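Local coordinates for uncharacterized protein (PDB 5CAG), which probably serves as the anchoring subunit of a Bacteroides fimbrium, a member of the FimB/Mfa2 family of outer-membrane lipoproteins, at residues L117-I122 and E141-K146; S148-A153 and K197-F202; G168-Y173 and F205-E210; I232-F237 and V244-I249. One frame throughout, in Å; residues are numbered along the deposited sequence.

Contact 1 (L117-I122 and E141-K146); sequences LYVLNI and ESVVKK. With SO4 (sulfate ion), chain D.
Val119 and Glu141 form an antiparallel hydrogen-bonded pair, the two-way backbone link of this hairpin contact. Val119 N reaches Glu141 O at 2.8 Å, and Glu141 N returns to Val119 O at 2.8 Å. A third bond, Val143 N to Leu117 O at 3.0 Å, carries the pairing one step further, past the non-hydrogen-bonded pair Tyr118 and Ser142. Beyond it strand 134-154 is interrupted at Val143, and no further bridge joins the two segments.

The apolar contacts gather round Val143. Its CG2 meets Leu117 CD2 at 3.7 Å and Val119 CG2 at 4.0 Å. Val144 CG2 closes on Leu117 CB at 4.0 Å.

On the Tyr118 and Ser142 face, Tyr118 CE1 lies 3.9 Å from Ser142 CB. The phenol then extends to a sulfate, probably from the crystallisation liquor: Tyr118 OH makes a weak bond to O3, while Lys146 NZ donates to O4 at 3.0 Å.

The carboxylate of Glu141 turns to the 205-210 loop, with a salt bridge to Lys206 and a bond from Glu210 N. Strand 67-75 pairs with the other edge of strand 118-127, through Val73 and Val71, and Phe205 from the end of strand 197-205 packs against Leu117 and Val144.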
loop_
_atom_site.group_PDB
_atom_site.type_symbol
_atom_site.label_atom_id
_atom_site.label_comp_id
_atom_site.label_asym_id
_atom_site.label_seq_id
_atom_site.Cartn_x
_atom_site.Cartn_y
_atom_site.Cartn_z
ATOM N N LEU A 117 5.036 -0.905 -2.817
ATOM C CA LEU A 117 5.391 -1.810 -1.714
ATOM C C LEU A 117 5.301 -3.245 -2.212
ATOM O O LEU A 117 4.346 -3.601 -2.930
ATOM C CB LEU A 117 4.519 -1.600 -0.467
ATOM C CG LEU A 117 4.885 -2.378 0.778
ATOM C CD1 LEU A 117 6.174 -1.862 1.442
ATOM C CD2 LEU A 117 3.776 -2.325 1.728
ATOM N N TYR A 118 6.356 -4.028 -1.899
ATOM C CA TYR A 118 6.500 -5.429 -2.273
ATOM C C TYR A 118 6.592 -6.236 -1.010
ATOM O O TYR A 118 7.405 -5.927 -0.144
ATOM C CB TYR A 118 7.707 -5.647 -3.183
ATOM C CG TYR A 118 7.711 -4.720 -4.371
ATOM C CD1 TYR A 118 6.909 -4.968 -5.482
ATOM C CD2 TYR A 118 8.492 -3.569 -4.374
ATOM C CE1 TYR A 118 6.901 -4.099 -6.575
ATOM C CE2 TYR A 118 8.473 -2.683 -5.449
ATOM C CZ TYR A 118 7.682 -2.949 -6.548
ATOM O OH TYR A 118 7.714 -2.056 -7.596
ATOM N N VAL A 119 5.680 -7.181 -0.833
ATOM C CA VAL A 119 5.625 -7.937 0.405
ATOM C C VAL A 119 5.608 -9.435 0.138
ATOM O O VAL A 119 5.046 -9.904 -0.858
ATOM C CB VAL A 119 4.385 -7.493 1.254
ATOM C CG1 VAL A 119 4.084 -8.449 2.416
ATOM C CG2 VAL A 119 4.560 -6.083 1.785
ATOM N N LEU A 120 6.235 -10.167 1.068
ATOM C CA LEU A 120 6.179 -11.605 1.242
ATOM C C LEU A 120 5.913 -11.862 2.717
ATOM O O LEU A 120 6.629 -11.318 3.569
ATOM C CB LEU A 120 7.427 -12.352 0.764
ATOM C CG LEU A 120 7.482 -13.820 1.214
ATOM C CD1 LEU A 120 6.446 -14.656 0.502
ATOM C CD2 LEU A 120 8.842 -14.395 1.046
ATOM N N ASN A 121 4.865 -12.635 3.027
ATOM C CA ASN A 121 4.595 -12.983 4.419
ATOM C C ASN A 121 4.213 -14.458 4.510
ATOM O O ASN A 121 3.289 -14.916 3.817
ATOM C CB ASN A 121 3.565 -12.076 5.083
ATOM C CG ASN A 121 2.168 -12.215 4.577
ATOM O OD1 ASN A 121 1.812 -11.722 3.494
ATOM N ND2 ASN A 121 1.343 -12.855 5.383
ATOM N N ILE A 122 5.015 -15.213 5.292
ATOM C CA ILE A 122 4.846 -16.649 5.535
ATOM C C ILE A 122 4.374 -16.779 6.972
ATOM O O ILE A 122 5.072 -16.282 7.864
ATOM C CB ILE A 122 6.168 -17.417 5.274
ATOM C CG1 ILE A 122 6.701 -17.173 3.857
ATOM C CG2 ILE A 122 5.997 -18.900 5.560
ATOM C CD1 ILE A 122 8.202 -17.347 3.711
ATOM N N GLU A 141 5.579 -9.748 -3.632
ATOM C CA GLU A 141 4.326 -9.425 -4.308
ATOM C C GLU A 141 4.020 -7.921 -4.240
ATOM O O GLU A 141 4.137 -7.331 -3.166
ATOM C CB GLU A 141 3.180 -10.253 -3.698
ATOM C CG GLU A 141 1.788 -9.715 -3.974
ATOM C CD GLU A 141 0.649 -10.403 -3.259
ATOM O OE1 GLU A 141 0.870 -11.045 -2.204
ATOM O OE2 GLU A 141 -0.495 -10.221 -3.728
ATOM N N SER A 142 3.598 -7.307 -5.381
ATOM C CA SER A 142 3.221 -5.905 -5.359
ATOM C C SER A 142 1.871 -5.798 -4.699
ATOM O O SER A 142 0.896 -6.319 -5.228
ATOM C CB SER A 142 3.218 -5.286 -6.745
ATOM O OG SER A 142 3.019 -3.892 -6.557
ATOM N N VAL A 143 1.824 -5.200 -3.499
ATOM C CA VAL A 143 0.580 -5.081 -2.736
ATOM C C VAL A 143 -0.086 -3.700 -2.918
ATOM O O VAL A 143 -1.021 -3.378 -2.199
ATOM C CB VAL A 143 0.829 -5.397 -1.257
ATOM C CG1 VAL A 143 1.211 -6.858 -1.081
ATOM C CG2 VAL A 143 1.899 -4.485 -0.676
ATOM N N VAL A 144 0.375 -2.903 -3.889
ATOM C CA VAL A 144 -0.217 -1.596 -4.169
ATOM C C VAL A 144 -0.837 -1.616 -5.560
ATOM O O VAL A 144 -0.117 -1.845 -6.533
ATOM C CB VAL A 144 0.800 -0.448 -4.043
ATOM C CG1 VAL A 144 0.159 0.871 -4.448
ATOM C CG2 VAL A 144 1.379 -0.364 -2.644
ATOM N N LYS A 145 -2.167 -1.383 -5.648
ATOM C CA LYS A 145 -2.931 -1.325 -6.906
ATOM C C LYS A 145 -2.932 0.124 -7.437
ATOM O O LYS A 145 -3.127 1.047 -6.649
ATOM C CB LYS A 145 -4.395 -1.834 -6.719
ATOM C CG LYS A 145 -4.607 -3.360 -6.520
ATOM C CD LYS A 145 -6.090 -3.814 -6.766
ATOM C CE LYS A 145 -6.376 -5.335 -6.800
ATOM N NZ LYS A 145 -7.032 -5.900 -5.552
ATOM N N LYS A 146 -2.678 0.326 -8.750
ATOM C CA LYS A 146 -2.759 1.647 -9.389
ATOM C C LYS A 146 -4.152 1.826 -10.007
ATOM O O LYS A 146 -4.698 0.885 -10.596
ATOM C CB LYS A 146 -1.715 1.835 -10.495
ATOM C CG LYS A 146 -0.254 1.697 -10.124
ATOM C CD LYS A 146 0.555 1.583 -11.425
ATOM C CE LYS A 146 2.032 1.329 -11.243
ATOM N NZ LYS A 146 2.657 0.761 -12.476
HETATM S S SO4 D . 6.335 -0.959 -11.448
HETATM O O1 SO4 D . 6.714 0.372 -10.957
HETATM O O2 SO4 D . 7.425 -1.539 -12.225
HETATM O O3 SO4 D . 6.016 -1.826 -10.307
HETATM O O4 SO4 D . 5.168 -0.848 -12.318
#

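Contact 2 (S148-A153 and K197-F202); sequences SFAVEA and KVTAFF. With SO4 (sulfate ion), chain J.
Phe149 and Ala200 pair through two backbone bonds, Phe149 N to Ala200 O and Ala200 N to Phe149 O, each 3.1 Å long. From CB the Phe149 side chain rises on the face it shares with Ala200, Val151 and Val198. A chi1 of 72° tucks the ring in over the strand, close to its partner. At one rim, CD2 approaches Phe202 CE1 at 4.0 Å; each of these atoms lies near the plane of the other ring, and the two side chains cross at about a right angle. Further out, CE2 meets Ala200 CB at 3.6 Å, and the tip atom CZ touches the same methyl at 3.7 Å. Leu233 of strand 232-239 packs on the side of the ring away from Ala200, and Leu235 of the same strand touches it near CZ.

Five successive bridges, with axes 4.6 Å apart and N-to-C directions at 161°, define a regular antiparallel ladder between two strands distant in sequence, in a protein assigned to the transthyretin-like clan. Val151 and Val198 form its second hydrogen-bonded pair; their side chains run side by side, with CG1 of Val151 3.5 Å from CG2 of Val198.

On the reverse face, Ser148 CB lies 3.6 Å from Phe201 CD2, and Ala150 CB packs against Thr199 OG1. At the beginning of strand 197-205, Lys197 N donates to O4 of a sulfate at 2.8 Å, an ion that also accepts from Asp195 N and Asn196 N.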
loop_
_atom_site.group_PDB
_atom_site.type_symbol
_atom_site.label_atom_id
_atom_site.label_comp_id
_atom_site.label_asym_id
_atom_site.label_seq_id
_atom_site.Cartn_x
_atom_site.Cartn_y
_atom_site.Cartn_z
ATOM N N SER A 148 -6.714 4.906 -12.277
ATOM C CA SER A 148 -6.801 6.118 -13.083
ATOM C C SER A 148 -8.240 6.272 -13.545
ATOM O O SER A 148 -8.949 5.271 -13.668
ATOM C CB SER A 148 -5.844 6.067 -14.276
ATOM O OG SER A 148 -6.223 5.137 -15.282
ATOM N N PHE A 149 -8.685 7.502 -13.798
ATOM C CA PHE A 149 -10.023 7.751 -14.329
ATOM C C PHE A 149 -10.062 9.092 -15.034
ATOM O O PHE A 149 -9.145 9.916 -14.904
ATOM C CB PHE A 149 -11.099 7.697 -13.229
ATOM C CG PHE A 149 -11.082 8.883 -12.292
ATOM C CD1 PHE A 149 -11.806 10.035 -12.584
ATOM C CD2 PHE A 149 -10.326 8.859 -11.128
ATOM C CE1 PHE A 149 -11.755 11.143 -11.742
ATOM C CE2 PHE A 149 -10.307 9.963 -10.272
ATOM C CZ PHE A 149 -11.014 11.099 -10.591
ATOM N N ALA A 150 -11.145 9.311 -15.763
ATOM C CA ALA A 150 -11.422 10.569 -16.426
ATOM C C ALA A 150 -12.926 10.821 -16.354
ATOM O O ALA A 150 -13.710 9.886 -16.526
ATOM C CB ALA A 150 -10.928 10.544 -17.862
ATOM N N VAL A 151 -13.331 12.040 -15.981
ATOM C CA VAL A 151 -14.748 12.331 -15.918
ATOM C C VAL A 151 -14.988 13.701 -16.545
ATOM O O VAL A 151 -14.182 14.625 -16.418
ATOM C CB VAL A 151 -15.354 12.170 -14.511
ATOM C CG1 VAL A 151 -14.730 13.121 -13.514
ATOM C CG2 VAL A 151 -16.865 12.324 -14.532
ATOM N N GLU A 152 -16.069 13.785 -17.295
ATOM C CA GLU A 152 -16.465 14.985 -17.996
ATOM C C GLU A 152 -17.065 15.992 -17.011
ATOM O O GLU A 152 -17.907 15.604 -16.198
ATOM C CB GLU A 152 -17.475 14.569 -19.055
ATOM C CG GLU A 152 -17.537 15.449 -20.279
ATOM C CD GLU A 152 -18.574 14.916 -21.240
ATOM O OE1 GLU A 152 -18.313 13.856 -21.857
ATOM O OE2 GLU A 152 -19.679 15.505 -21.308
ATOM N N ALA A 153 -16.620 17.275 -17.062
ATOM C CA ALA A 153 -17.120 18.342 -16.185
ATOM C C ALA A 153 -17.234 19.716 -16.902
ATOM O O ALA A 153 -16.266 20.223 -17.496
ATOM C CB ALA A 153 -16.248 18.461 -14.960
ATOM N N LYS A 197 -12.939 17.826 -19.482
ATOM C CA LYS A 197 -12.613 16.607 -18.731
ATOM C C LYS A 197 -11.731 16.903 -17.549
ATOM O O LYS A 197 -11.081 17.945 -17.516
ATOM C CB LYS A 197 -11.847 15.607 -19.645
ATOM C CG LYS A 197 -12.709 14.488 -20.215
ATOM C CD LYS A 197 -12.014 13.686 -21.326
ATOM C CE LYS A 197 -13.042 12.884 -22.105
ATOM N NZ LYS A 197 -12.497 12.359 -23.383
ATOM N N VAL A 198 -11.650 15.953 -16.602
ATOM C CA VAL A 198 -10.719 15.972 -15.472
ATOM C C VAL A 198 -10.134 14.574 -15.382
ATOM O O VAL A 198 -10.869 13.587 -15.468
ATOM C CB VAL A 198 -11.200 16.514 -14.112
ATOM C CG1 VAL A 198 -11.480 18.003 -14.175
ATOM C CG2 VAL A 198 -12.374 15.749 -13.550
ATOM N N THR A 199 -8.806 14.490 -15.309
ATOM C CA THR A 199 -8.094 13.224 -15.302
ATOM C C THR A 199 -7.307 13.103 -14.010
ATOM O O THR A 199 -6.719 14.076 -13.578
ATOM C CB THR A 199 -7.227 13.190 -16.559
ATOM O OG1 THR A 199 -8.079 13.008 -17.696
ATOM C CG2 THR A 199 -6.182 12.093 -16.525
ATOM N N ALA A 200 -7.320 11.938 -13.374
ATOM C CA ALA A 200 -6.573 11.744 -12.138
ATOM C C ALA A 200 -6.035 10.320 -12.026
ATOM O O ALA A 200 -6.526 9.400 -12.690
ATOM C CB ALA A 200 -7.430 12.080 -10.934
ATOM N N PHE A 201 -4.966 10.172 -11.230
ATOM C CA PHE A 201 -4.263 8.915 -10.981
ATOM C C PHE A 201 -4.065 8.765 -9.501
ATOM O O PHE A 201 -3.705 9.748 -8.840
ATOM C CB PHE A 201 -2.897 8.921 -11.688
ATOM C CG PHE A 201 -2.962 8.945 -13.195
ATOM C CD1 PHE A 201 -3.228 10.128 -13.881
ATOM C CD2 PHE A 201 -2.731 7.791 -13.937
ATOM C CE1 PHE A 201 -3.328 10.141 -15.282
ATOM C CE2 PHE A 201 -2.819 7.809 -15.344
ATOM C CZ PHE A 201 -3.108 8.984 -16.004
ATOM N N PHE A 202 -4.292 7.563 -8.962
ATOM C CA PHE A 202 -4.101 7.320 -7.541
ATOM C C PHE A 202 -3.794 5.849 -7.298
ATOM O O PHE A 202 -3.834 5.046 -8.231
ATOM C CB PHE A 202 -5.309 7.799 -6.719
ATOM C CG PHE A 202 -6.588 7.053 -6.952
ATOM C CD1 PHE A 202 -7.454 7.427 -7.975
ATOM C CD2 PHE A 202 -6.940 5.983 -6.146
ATOM C CE1 PHE A 202 -8.642 6.732 -8.201
ATOM C CE2 PHE A 202 -8.122 5.282 -6.378
ATOM C CZ PHE A 202 -8.970 5.668 -7.400
HETATM S S SO4 J . -10.210 18.322 -22.602
HETATM O O1 SO4 J . -8.979 19.137 -22.524
HETATM O O2 SO4 J . -11.077 18.792 -23.693
HETATM O O3 SO4 J . -9.869 16.903 -22.790
HETATM O O4 SO4 J . -10.969 18.433 -21.371
#

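Contact 3 (G168-Y173 and F205-E210); sequences GLSDCY and FKQVKE
Tyr173 lays its CB over one face of the Phe205 ring, beside a classic beta bulge in which Asp171 and Cys172 both face Val181. This CH-pi contact has CB 3.7 Å from the ring centroid and 21° off the ring normal. Phe205 turns its CG beside its own backbone N (chi1 -71°), a setting that carries the ring edge along the bulge: CD2 lies near Cys172 N, and CE2 comes to 3.4 Å from Asp171 O.

The Tyr173 side chain takes a different course. With CG opposite the backbone N (chi1 -177°), the phenol extends along the 205-210 loop; its ring is oblique to that of Phe205, centroids 6.0 Å apart. Lys206 O approaches the edge of the Tyr173 ring, 3.9 Å from Tyr173 CD1.

Lys209 NZ bonds Asn121 OD1 of strand 118-127, while Lys206 NZ, whose stronger partner is Glu141, makes a weak salt bridge to Glu210 OE1 within the loop. Backbone pairing is slight, consisting of Phe205 N to Ser170 O at 2.8 Å. At the far end of the phenol, Tyr173 OH rests 3.6 Å from Lys209 CB.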
loop_
_atom_site.group_PDB
_atom_site.type_symbol
_atom_site.label_atom_id
_atom_site.label_comp_id
_atom_site.label_asym_id
_atom_site.label_seq_id
_atom_site.Cartn_x
_atom_site.Cartn_y
_atom_site.Cartn_z
ATOM N N GLY A 168 -12.967 4.515 1.245
ATOM C CA GLY A 168 -13.353 3.112 1.150
ATOM C C GLY A 168 -12.294 2.139 0.678
ATOM O O GLY A 168 -12.549 0.935 0.663
ATOM N N LEU A 169 -11.116 2.630 0.261
ATOM C CA LEU A 169 -10.056 1.731 -0.198
ATOM C C LEU A 169 -9.071 1.486 0.934
ATOM O O LEU A 169 -9.154 2.148 1.958
ATOM C CB LEU A 169 -9.347 2.257 -1.454
ATOM C CG LEU A 169 -10.185 2.406 -2.718
ATOM C CD1 LEU A 169 -9.348 2.954 -3.840
ATOM C CD2 LEU A 169 -10.750 1.131 -3.148
ATOM N N SER A 170 -8.180 0.505 0.777
ATOM C CA SER A 170 -7.210 0.159 1.815
ATOM C C SER A 170 -6.031 1.137 1.746
ATOM O O SER A 170 -5.274 1.154 0.768
ATOM C CB SER A 170 -6.764 -1.296 1.675
ATOM O OG SER A 170 -7.869 -2.154 1.429
ATOM N N ASP A 171 -5.927 2.002 2.762
ATOM C CA ASP A 171 -4.876 3.015 2.839
ATOM C C ASP A 171 -3.763 2.531 3.768
ATOM O O ASP A 171 -2.751 3.217 3.946
ATOM C CB ASP A 171 -5.467 4.367 3.296
ATOM C CG ASP A 171 -6.274 4.291 4.571
ATOM O OD1 ASP A 171 -5.660 4.318 5.656
ATOM O OD2 ASP A 171 -7.532 4.207 4.478
ATOM N N CYS A 172 -3.972 1.337 4.358
ATOM C CA CYS A 172 -3.055 0.620 5.241
ATOM C C CYS A 172 -2.966 -0.830 4.849
ATOM O O CYS A 172 -3.926 -1.371 4.314
ATOM C CB CYS A 172 -3.501 0.754 6.677
ATOM S SG CYS A 172 -3.356 2.420 7.302
ATOM N N TYR A 173 -1.829 -1.473 5.108
ATOM C CA TYR A 173 -1.677 -2.877 4.773
ATOM C C TYR A 173 -0.994 -3.574 5.938
ATOM O O TYR A 173 0.081 -3.149 6.361
ATOM C CB TYR A 173 -0.928 -3.059 3.435
ATOM C CG TYR A 173 -0.794 -4.494 2.969
ATOM C CD1 TYR A 173 -1.839 -5.140 2.301
ATOM C CD2 TYR A 173 0.390 -5.200 3.161
ATOM C CE1 TYR A 173 -1.710 -6.459 1.853
ATOM C CE2 TYR A 173 0.527 -6.519 2.724
ATOM C CZ TYR A 173 -0.523 -7.149 2.067
ATOM O OH TYR A 173 -0.353 -8.470 1.683
ATOM N N PHE A 205 -3.708 0.123 -1.290
ATOM C CA PHE A 205 -3.247 -1.227 -1.015
ATOM C C PHE A 205 -4.289 -2.227 -1.474
ATOM O O PHE A 205 -5.488 -1.901 -1.529
ATOM C CB PHE A 205 -2.944 -1.421 0.482
ATOM C CG PHE A 205 -1.711 -0.683 0.952
ATOM C CD1 PHE A 205 -0.444 -1.042 0.496
ATOM C CD2 PHE A 205 -1.815 0.394 1.822
ATOM C CE1 PHE A 205 0.697 -0.332 0.908
ATOM C CE2 PHE A 205 -0.673 1.098 2.230
ATOM C CZ PHE A 205 0.574 0.723 1.777
ATOM N N LYS A 206 -3.828 -3.449 -1.835
ATOM C CA LYS A 206 -4.692 -4.590 -2.190
ATOM C C LYS A 206 -5.581 -4.914 -0.983
ATOM O O LYS A 206 -5.122 -4.773 0.163
ATOM C CB LYS A 206 -3.844 -5.825 -2.555
ATOM C CG LYS A 206 -3.382 -5.911 -3.987
ATOM C CD LYS A 206 -2.704 -7.257 -4.256
ATOM C CE LYS A 206 -2.222 -7.350 -5.688
ATOM N NZ LYS A 206 -1.193 -8.399 -5.878
ATOM N N GLN A 207 -6.835 -5.322 -1.209
ATOM C CA GLN A 207 -7.706 -5.666 -0.075
ATOM C C GLN A 207 -7.151 -6.905 0.629
ATOM O O GLN A 207 -7.157 -6.992 1.867
ATOM C CB GLN A 207 -9.148 -5.896 -0.543
ATOM C CG GLN A 207 -10.196 -5.550 0.496
ATOM C CD GLN A 207 -11.551 -5.972 0.007
ATOM O OE1 GLN A 207 -11.986 -7.100 0.246
ATOM N NE2 GLN A 207 -12.217 -5.101 -0.744
ATOM N N VAL A 208 -6.651 -7.856 -0.192
ATOM C CA VAL A 208 -6.039 -9.102 0.241
ATOM C C VAL A 208 -4.921 -9.507 -0.698
ATOM O O VAL A 208 -5.079 -9.422 -1.930
ATOM C CB VAL A 208 -7.038 -10.292 0.365
ATOM C CG1 VAL A 208 -6.446 -11.406 1.229
ATOM C CG2 VAL A 208 -8.384 -9.863 0.930
ATOM N N LYS A 209 -3.821 -10.025 -0.081
ATOM C CA LYS A 209 -2.675 -10.743 -0.628
ATOM C C LYS A 209 -3.207 -11.710 -1.727
ATOM O O LYS A 209 -4.229 -12.397 -1.541
ATOM C CB LYS A 209 -2.007 -11.507 0.559
ATOM C CG LYS A 209 -1.169 -12.773 0.284
ATOM C CD LYS A 209 -0.552 -13.385 1.592
ATOM C CE LYS A 209 0.757 -14.165 1.438
ATOM N NZ LYS A 209 1.990 -13.320 1.133
ATOM N N GLU A 210 -2.562 -11.698 -2.889
ATOM C CA GLU A 210 -2.955 -12.535 -4.012
ATOM C C GLU A 210 -1.974 -13.700 -4.153
ATOM O O GLU A 210 -2.306 -14.664 -4.854
ATOM C CB GLU A 210 -3.057 -11.707 -5.311
ATOM C CG GLU A 210 -4.298 -10.819 -5.348
ATOM C CD GLU A 210 -4.582 -9.933 -6.556
ATOM O OE1 GLU A 210 -3.718 -9.814 -7.455
ATOM O OE2 GLU A 210 -5.668 -9.310 -6.571
#

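Contact 4 (I232-F237 and V244-I249); sequences ILILKF and VQEATI
Leu233 O receives the shortest hydrogen bond of this hairpin, from Ile249 N at 2.7 Å, with an N-H...O angle of 178°. The return bond, Leu233 N to Ile249 O, is 2.8 Å long, and the same two-way pattern recurs at Leu235 with Ala247 and at Phe237 with Gln245. Six backbone bonds and an angle of 167° between the N-to-C directions establish a regular antiparallel pair.

The inner face carries Leu233, Leu235, Phe237, Ala247 and Ile249, together with Gln245, whose amide is satisfied outside the hairpin by Glu284 O and Asp286 N. A chi1 of -59° swings the Phe237 ring so that its edge faces the opposite strand: CE2 lies 4.0 Å from Ala247 CB, and CD2 is 3.4 Å from Gln245 O, both partners in the ring plane.

The other face is mixed. Ile232 CG2 meets Thr248 CG2 at 3.4 Å, while Ile234 CG2 lies against the Glu246 side chain. Lys236, bent at its third and fourth torsions, packs CG on Val244 CG2 at 3.5 Å; its NZ stays 4.1 Å from Glu246 OE2, beyond salt-bridge range though an electrostatic attraction is likely.

Strand 159-167 pairs with the other edge of strand 232-239, through Asp167, Ser165 and Val163. Strand 134-154 lies over the inner face, Val151 touching Leu235, and Ile283 of strand 283-284 touches Phe237, Ala247 and Ile249.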
loop_
_atom_site.group_PDB
_atom_site.type_symbol
_atom_site.label_atom_id
_atom_site.label_comp_id
_atom_site.label_asym_id
_atom_site.label_seq_id
_atom_site.Cartn_x
_atom_site.Cartn_y
_atom_site.Cartn_z
ATOM N N ILE A 232 -16.231 5.850 -2.466
ATOM C CA ILE A 232 -16.654 7.167 -2.908
ATOM C C ILE A 232 -15.486 8.072 -3.336
ATOM O O ILE A 232 -14.543 8.332 -2.586
ATOM C CB ILE A 232 -17.522 7.825 -1.815
ATOM C CG1 ILE A 232 -18.882 7.142 -1.731
ATOM C CG2 ILE A 232 -17.721 9.304 -2.072
ATOM C CD1 ILE A 232 -18.986 6.202 -0.645
ATOM N N LEU A 233 -15.600 8.556 -4.564
ATOM C CA LEU A 233 -14.710 9.494 -5.211
ATOM C C LEU A 233 -15.273 10.874 -4.965
ATOM O O LEU A 233 -16.481 11.074 -5.162
ATOM C CB LEU A 233 -14.661 9.187 -6.701
ATOM C CG LEU A 233 -13.382 9.497 -7.386
ATOM C CD1 LEU A 233 -13.262 8.691 -8.649
ATOM C CD2 LEU A 233 -13.300 10.942 -7.720
ATOM N N ILE A 234 -14.422 11.816 -4.475
ATOM C CA ILE A 234 -14.842 13.188 -4.163
ATOM C C ILE A 234 -13.967 14.141 -4.925
ATOM O O ILE A 234 -12.749 14.071 -4.823
ATOM C CB ILE A 234 -14.876 13.553 -2.646
ATOM C CG1 ILE A 234 -15.508 12.447 -1.752
ATOM C CG2 ILE A 234 -15.625 14.864 -2.449
ATOM C CD1 ILE A 234 -14.462 11.370 -1.104
ATOM N N LEU A 235 -14.580 15.007 -5.711
ATOM C CA LEU A 235 -13.848 16.007 -6.467
ATOM C C LEU A 235 -14.137 17.364 -5.842
ATOM O O LEU A 235 -15.296 17.814 -5.831
ATOM C CB LEU A 235 -14.232 15.960 -7.954
ATOM C CG LEU A 235 -13.886 14.678 -8.724
ATOM C CD1 LEU A 235 -14.427 14.752 -10.148
ATOM C CD2 LEU A 235 -12.363 14.405 -8.728
ATOM N N LYS A 236 -13.100 17.971 -5.230
ATOM C CA LYS A 236 -13.235 19.261 -4.553
ATOM C C LYS A 236 -12.797 20.348 -5.520
ATOM O O LYS A 236 -11.606 20.465 -5.796
ATOM C CB LYS A 236 -12.420 19.266 -3.250
ATOM C CG LYS A 236 -12.783 20.348 -2.257
ATOM C CD LYS A 236 -12.525 19.874 -0.828
ATOM C CE LYS A 236 -11.839 20.914 0.007
ATOM N NZ LYS A 236 -12.777 21.844 0.726
ATOM N N PHE A 237 -13.757 21.066 -6.129
ATOM C CA PHE A 237 -13.394 22.109 -7.076
ATOM C C PHE A 237 -13.221 23.402 -6.344
ATOM O O PHE A 237 -14.183 23.884 -5.741
ATOM C CB PHE A 237 -14.435 22.275 -8.193
ATOM C CG PHE A 237 -14.678 21.044 -9.028
ATOM C CD1 PHE A 237 -13.892 20.774 -10.142
ATOM C CD2 PHE A 237 -15.715 20.168 -8.720
ATOM C CE1 PHE A 237 -14.105 19.623 -10.905
ATOM C CE2 PHE A 237 -15.927 19.017 -9.478
ATOM C CZ PHE A 237 -15.119 18.749 -10.565
ATOM N N VAL A 244 -15.844 26.811 -2.861
ATOM C CA VAL A 244 -15.667 25.407 -3.176
ATOM C C VAL A 244 -17.029 24.790 -3.517
ATOM O O VAL A 244 -18.075 25.155 -2.957
ATOM C CB VAL A 244 -14.841 24.601 -2.132
ATOM C CG1 VAL A 244 -15.216 24.939 -0.703
ATOM C CG2 VAL A 244 -14.931 23.109 -2.370
ATOM N N GLN A 245 -16.987 23.922 -4.534
ATOM C CA GLN A 245 -18.078 23.114 -5.069
ATOM C C GLN A 245 -17.564 21.686 -5.141
ATOM O O GLN A 245 -16.491 21.441 -5.705
ATOM C CB GLN A 245 -18.520 23.633 -6.440
ATOM C CG GLN A 245 -19.955 23.310 -6.763
ATOM C CD GLN A 245 -20.331 23.815 -8.123
ATOM O OE1 GLN A 245 -20.500 25.025 -8.358
ATOM N NE2 GLN A 245 -20.498 22.883 -9.040
ATOM N N GLU A 246 -18.266 20.762 -4.487
ATOM C CA GLU A 246 -17.850 19.369 -4.450
ATOM C C GLU A 246 -18.753 18.469 -5.289
ATOM O O GLU A 246 -19.946 18.742 -5.474
ATOM C CB GLU A 246 -17.839 18.873 -3.006
ATOM C CG GLU A 246 -16.463 18.532 -2.486
ATOM C CD GLU A 246 -16.407 18.379 -0.979
ATOM O OE1 GLU A 246 -17.040 17.432 -0.461
ATOM O OE2 GLU A 246 -15.747 19.213 -0.315
ATOM N N ALA A 247 -18.170 17.387 -5.792
ATOM C CA ALA A 247 -18.899 16.368 -6.530
ATOM C C ALA A 247 -18.522 15.019 -5.932
ATOM O O ALA A 247 -17.347 14.643 -5.873
ATOM C CB ALA A 247 -18.616 16.440 -8.029
ATOM N N THR A 248 -19.523 14.349 -5.385
ATOM C CA THR A 248 -19.385 13.057 -4.735
ATOM C C THR A 248 -19.893 11.994 -5.738
ATOM O O THR A 248 -21.021 12.120 -6.209
ATOM C CB THR A 248 -20.166 13.096 -3.402
ATOM O OG1 THR A 248 -20.086 14.404 -2.811
ATOM C CG2 THR A 248 -19.683 12.072 -2.424
ATOM N N ILE A 249 -19.037 11.007 -6.124
ATOM C CA ILE A 249 -19.360 9.908 -7.051
ATOM C C ILE A 249 -19.140 8.582 -6.359
ATOM O O ILE A 249 -18.083 8.368 -5.775
ATOM C CB ILE A 249 -18.538 9.959 -8.355
ATOM C CG1 ILE A 249 -18.731 11.275 -9.088
ATOM C CG2 ILE A 249 -18.858 8.764 -9.262
ATOM C CD1 ILE A 249 -17.535 11.655 -9.884
#

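How the contacts relate
Strand 134-154 runs through contacts 1 and 2, whose centres are 26 Å apart; it pairs with strand 118-127 in the first and with strand 197-205 in the second. Contact 3 lies beside contact 1, centres 10 Å apart, and is joined to it by backbone: Val143 O and Lys206 N are 2.8 Å apart, a probable hydrogen bond. Contact 4 packs against contact 2 (centres 12 Å apart), where Phe149 CE2 meets Leu233 CD1 at 3.6 Å. A lighter touch, Phe202 CE2 to Leu169 CD1 at 3.7 Å, links contacts 2 and 3. The sulfates at contacts 1 and 2 probably come from crystallisation and mark no established site.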